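Local coordinates for Pcza361.24 (Amycolatopsis orientalis, PDB 3G2M), which probably transfers a methyl group from S-adenosyl-L-methionine to a nitrogen of a glycopeptide during antibiotic biosynthesis, at residues F186-A191 against D255-E260. Numbering follows the deposited sequence.
Sequences FLLSLA and DQVVRE
The nearest CA atoms are those of Leu190 and Val257, 8.4 Å apart, where strand 184-191 of the central sheet meets helix 254-263 packed on one of its faces. Because side chains alternate along a strand, Leu188 and Leu190 both point at the helix, whereas Ser189, between them, turns to the other face and is hydrogen-bonded to Glu71 and Ser158. A single valine answers the two leucines. Leu190 and Val257 meet tip to tip: Leu190 CD1 lies 3.7 Å from Val257 CB, and its second methyl, CD2, is 3.9 Å from Val257 CG2. With CG1 anti to the backbone N (chi1 175°), Val257 also sends this methyl toward Leu188, whose CD2 it meets at 4.1 Å. Leu188 CG sits 3.8 Å above one face of the Phe186 ring, offset toward its rim. Polar groups gather elsewhere on the helix: Gln256 OE1 accepts from Arg259 NH2 at 3.0 Å, and Gln256 NE2 donates almost straight (172°) to the anti lone pair of Glu260 OE2, an oxygen also salt-bridged to Arg169. The arrangement is the helix-on-sheet layering of a Rossmann-like methyltransferase. With no hydrogen bond between 186-191 and 255-260 and all three touching residues buried, this join rests on aliphatic contacts, methyl against methyl and methyl against methine: close nonpolar packing without directional bonds.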
# COMPACT_ATOMS: atom_id res chain seq x y z
N PHE A 186 -15.83 1.20 -17.24
CA PHE A 186 -15.57 1.10 -15.81
C PHE A 186 -15.15 2.48 -15.33
O PHE A 186 -14.14 3.02 -15.78
CB PHE A 186 -14.45 0.07 -15.57
CG PHE A 186 -14.12 -0.17 -14.12
CD1 PHE A 186 -15.06 0.08 -13.11
CD2 PHE A 186 -12.88 -0.71 -13.76
CE1 PHE A 186 -14.75 -0.16 -11.77
CE2 PHE A 186 -12.57 -0.97 -12.43
CZ PHE A 186 -13.49 -0.69 -11.43
N LEU A 187 -15.95 3.07 -14.45
CA LEU A 187 -15.67 4.41 -13.93
C LEU A 187 -15.28 4.33 -12.48
O LEU A 187 -15.95 3.66 -11.69
CB LEU A 187 -16.89 5.33 -14.07
CG LEU A 187 -17.46 5.80 -15.42
CD1 LEU A 187 -16.50 6.69 -16.17
CD2 LEU A 187 -17.91 4.67 -16.31
N LEU A 188 -14.21 5.02 -12.12
CA LEU A 188 -13.74 5.07 -10.75
C LEU A 188 -13.51 6.51 -10.30
O LEU A 188 -13.01 7.32 -11.07
CB LEU A 188 -12.43 4.28 -10.59
CG LEU A 188 -12.20 2.91 -11.22
CD1 LEU A 188 -11.67 3.03 -12.64
CD2 LEU A 188 -11.19 2.12 -10.36
N SER A 189 -13.88 6.83 -9.07
CA SER A 189 -13.39 8.04 -8.43
C SER A 189 -12.26 7.64 -7.50
O SER A 189 -12.29 6.55 -6.91
CB SER A 189 -14.48 8.78 -7.68
OG SER A 189 -14.91 8.05 -6.54
N LEU A 190 -11.25 8.51 -7.38
CA LEU A 190 -10.08 8.24 -6.56
C LEU A 190 -9.63 9.53 -5.90
O LEU A 190 -9.33 10.50 -6.60
CB LEU A 190 -8.92 7.69 -7.41
CG LEU A 190 -9.16 6.38 -8.19
CD1 LEU A 190 -8.09 6.17 -9.26
CD2 LEU A 190 -9.23 5.19 -7.27
N ALA A 191 -9.57 9.53 -4.57
CA ALA A 191 -9.05 10.67 -3.82
C ALA A 191 -7.58 10.92 -4.16
O ALA A 191 -6.80 9.97 -4.31
CB ALA A 191 -9.22 10.45 -2.33
N ASP A 255 -2.66 7.72 -9.94
CA ASP A 255 -1.77 7.19 -10.98
C ASP A 255 -1.36 5.73 -10.72
O ASP A 255 -1.12 4.98 -11.66
CB ASP A 255 -0.52 8.07 -11.16
CG ASP A 255 -0.82 9.40 -11.86
OD1 ASP A 255 -1.85 9.50 -12.57
OD2 ASP A 255 -0.03 10.35 -11.70
N GLN A 256 -1.29 5.34 -9.44
CA GLN A 256 -1.02 3.94 -9.06
C GLN A 256 -2.17 3.01 -9.48
O GLN A 256 -1.93 1.94 -10.05
CB GLN A 256 -0.74 3.82 -7.55
CG GLN A 256 -0.68 2.36 -7.02
CD GLN A 256 0.51 1.57 -7.55
OE1 GLN A 256 1.55 2.13 -7.88
NE2 GLN A 256 0.36 0.25 -7.63
N VAL A 257 -3.41 3.41 -9.20
CA VAL A 257 -4.58 2.64 -9.63
C VAL A 257 -4.65 2.56 -11.16
O VAL A 257 -4.96 1.51 -11.72
CB VAL A 257 -5.91 3.21 -9.06
CG1 VAL A 257 -7.14 2.46 -9.62
CG2 VAL A 257 -5.90 3.16 -7.54
N VAL A 258 -4.34 3.67 -11.83
CA VAL A 258 -4.23 3.66 -13.30
C VAL A 258 -3.21 2.60 -13.79
O VAL A 258 -3.54 1.80 -14.67
CB VAL A 258 -3.91 5.07 -13.89
CG1 VAL A 258 -3.48 4.97 -15.34
CG2 VAL A 258 -5.12 5.99 -13.75
N ARG A 259 -2.01 2.59 -13.20
CA ARG A 259 -0.98 1.59 -13.56
C ARG A 259 -1.49 0.16 -13.37
O ARG A 259 -1.23 -0.73 -14.19
CB ARG A 259 0.32 1.81 -12.77
CG ARG A 259 1.07 3.10 -13.13
CD ARG A 259 2.44 3.20 -12.46
NE ARG A 259 2.39 3.44 -11.01
CZ ARG A 259 2.38 4.65 -10.44
NH1 ARG A 259 2.42 5.75 -11.18
NH2 ARG A 259 2.34 4.75 -9.12
N GLU A 260 -2.22 -0.06 -12.28
CA GLU A 260 -2.79 -1.37 -11.98
C GLU A 260 -3.89 -1.77 -12.97
O GLU A 260 -3.95 -2.93 -13.40
CB GLU A 260 -3.35 -1.40 -10.54
CG GLU A 260 -2.28 -1.32 -9.46
CD GLU A 260 -2.87 -1.32 -8.05
OE1 GLU A 260 -4.06 -1.67 -7.90
OE2 GLU A 260 -2.14 -0.96 -7.10